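Local coordinates for adapter protein MecA 2 (Bacillus subtilis, PDB 3JTN), which targets unfolded and aggregated proteins and the competence factor ComK to the ClpC protease, which its C-terminal domain contacts, and takes part in Spx degradation, at residues 67-70 / 71-75. Numbering follows the deposited sequence.
Sequences IYRL and QEYGK
With CG trans to the backbone N (chi1 -166°) and a bend at chi2, Arg69 carries its guanidinium forward, over one face of the Tyr73 ring. The ring meets it because Tyr73 sets CG trans to its own carbonyl carbon, chi1 -53°. The result is a cation-pi contact, with Arg69 CZ 4.5 Å from the centroid of the Tyr73 ring. The guanidinium does not lie flat on the ring. It stands nearly upright, edge-on to the face, the planes 82° apart. The exact placement of its NH1 is doubtful, because the modelled approach to the ring is too close. Glu72 CG lies against the opposite face. Tyr68 approaches the rim of the same ring, its CE2 3.7 Å from Tyr73 CE2. Gln71 folds back along the helix, and its NE2 comes 3.6 Å from Ile67 CG1.

Beneath these side chains run the backbone bonds of the short helix. Glu72 N to Tyr68 O, 2.9 Å, is nearly straight, whereas Gly74 N to Leu70 O is weak. Leu70 packs inward on Tyr31, Tyr33 and Phe38 of the sheet, and Lys75 begins the edge strand 75-78 beside His32. A water joins the two phenols, 2.5 Å from Tyr68 OH and 3.2 Å from Tyr73 OH. On this exposed stretch of the ClpC-interacting domain, the cation over the ring face probably polarises Tyr73, and the shared water helps tie the two phenols together.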
loop_
_atom_site.group_PDB
_atom_site.type_symbol
_atom_site.label_atom_id
_atom_site.label_comp_id
_atom_site.label_asym_id
_atom_site.label_seq_id
_atom_site.Cartn_x
_atom_site.Cartn_y
_atom_site.Cartn_z
ATOM N N ILE A 67 2.423 -11.890 2.074
ATOM C CA ILE A 67 1.867 -11.559 0.763
ATOM C C ILE A 67 1.216 -12.816 0.211
ATOM O O ILE A 67 0.294 -12.744 -0.601
ATOM C CB ILE A 67 2.943 -11.072 -0.228
ATOM C CG1 ILE A 67 2.294 -10.507 -1.495
ATOM C CG2 ILE A 67 3.899 -12.206 -0.586
ATOM C CD1 ILE A 67 1.780 -9.088 -1.346
ATOM N N TYR A 68 1.713 -13.969 0.661
ATOM C CA TYR A 68 1.116 -15.257 0.310
ATOM C C TYR A 68 -0.319 -15.329 0.822
ATOM O O TYR A 68 -1.246 -15.622 0.067
ATOM C CB TYR A 68 1.928 -16.431 0.871
ATOM C CG TYR A 68 1.252 -17.760 0.607
ATOM C CD1 TYR A 68 1.411 -18.405 -0.608
ATOM C CD2 TYR A 68 0.415 -18.335 1.552
ATOM C CE1 TYR A 68 0.773 -19.606 -0.871
ATOM C CE2 TYR A 68 -0.224 -19.532 1.305
ATOM C CZ TYR A 68 -0.045 -20.166 0.090
ATOM O OH TYR A 68 -0.679 -21.360 -0.171
ATOM N N ARG A 69 -0.498 -15.060 2.110
ATOM C CA ARG A 69 -1.830 -15.046 2.697
ATOM C C ARG A 69 -2.734 -14.089 1.935
ATOM O O ARG A 69 -3.912 -14.375 1.698
ATOM C CB ARG A 69 -1.767 -14.624 4.162
ATOM C CG ARG A 69 -3.049 -14.916 4.933
ATOM C CD ARG A 69 -3.202 -16.413 5.174
ATOM N NE ARG A 69 -4.296 -16.725 6.092
ATOM C CZ ARG A 69 -5.461 -17.252 5.723
ATOM N NH1 ARG A 69 -5.694 -17.532 4.448
ATOM N NH2 ARG A 69 -6.396 -17.504 6.631
ATOM N N LEU A 70 -2.171 -12.947 1.554
ATOM C CA LEU A 70 -2.923 -11.924 0.840
ATOM C C LEU A 70 -3.218 -12.290 -0.618
ATOM O O LEU A 70 -4.269 -11.945 -1.144
ATOM C CB LEU A 70 -2.199 -10.569 0.908
ATOM C CG LEU A 70 -2.301 -9.792 2.230
ATOM C CD1 LEU A 70 -1.617 -8.425 2.138
ATOM C CD2 LEU A 70 -3.748 -9.624 2.657
ATOM N N GLN A 71 -2.298 -12.982 -1.273
ATOM C CA GLN A 71 -2.478 -13.265 -2.692
ATOM C C GLN A 71 -3.292 -14.529 -2.969
ATOM O O GLN A 71 -3.960 -14.631 -3.997
ATOM C CB GLN A 71 -1.128 -13.357 -3.391
ATOM C CG GLN A 71 -0.452 -14.691 -3.212
ATOM C CD GLN A 71 1.044 -14.582 -3.343
ATOM O OE1 GLN A 71 1.761 -15.582 -3.267
ATOM N NE2 GLN A 71 1.532 -13.357 -3.533
ATOM N N GLU A 72 -3.243 -15.495 -2.065
ATOM C CA GLU A 72 -3.991 -16.722 -2.288
ATOM C C GLU A 72 -5.354 -16.662 -1.610
ATOM O O GLU A 72 -6.279 -17.369 -1.999
ATOM C CB GLU A 72 -3.197 -17.946 -1.820
ATOM C CG GLU A 72 -3.980 -19.263 -1.880
ATOM C CD GLU A 72 -4.303 -19.712 -3.302
ATOM O OE1 GLU A 72 -5.486 -20.019 -3.592
ATOM O OE2 GLU A 72 -3.368 -19.764 -4.127
ATOM N N TYR A 73 -5.484 -15.797 -0.610
ATOM C CA TYR A 73 -6.713 -15.746 0.175
ATOM C C TYR A 73 -7.369 -14.355 0.254
ATOM O O TYR A 73 -8.513 -14.230 0.688
ATOM C CB TYR A 73 -6.464 -16.312 1.576
ATOM C CG TYR A 73 -5.830 -17.687 1.563
ATOM C CD1 TYR A 73 -6.611 -18.834 1.558
ATOM C CD2 TYR A 73 -4.448 -17.840 1.551
ATOM C CE1 TYR A 73 -6.034 -20.097 1.545
ATOM C CE2 TYR A 73 -3.863 -19.095 1.539
ATOM C CZ TYR A 73 -4.661 -20.220 1.537
ATOM O OH TYR A 73 -4.085 -21.472 1.522
ATOM N N GLY A 74 -6.652 -13.320 -0.169
ATOM C CA GLY A 74 -7.197 -11.972 -0.160
ATOM C C GLY A 74 -7.769 -11.569 -1.508
ATOM O O GLY A 74 -7.650 -12.304 -2.488
ATOM N N LYS A 75 -8.392 -10.398 -1.561
ATOM C CA LYS A 75 -8.931 -9.876 -2.811
ATOM C C LYS A 75 -7.972 -8.852 -3.421
ATOM O O LYS A 75 -7.557 -7.895 -2.761
ATOM C CB LYS A 75 -10.326 -9.267 -2.587
ATOM C CG LYS A 75 -10.979 -8.641 -3.825
ATOM C CD LYS A 75 -11.160 -9.646 -4.967
ATOM C CE LYS A 75 -11.798 -8.990 -6.199
ATOM N NZ LYS A 75 -11.446 -9.681 -7.471
HETATM O O HOH W 1 -1.227 -22.875 1.785
#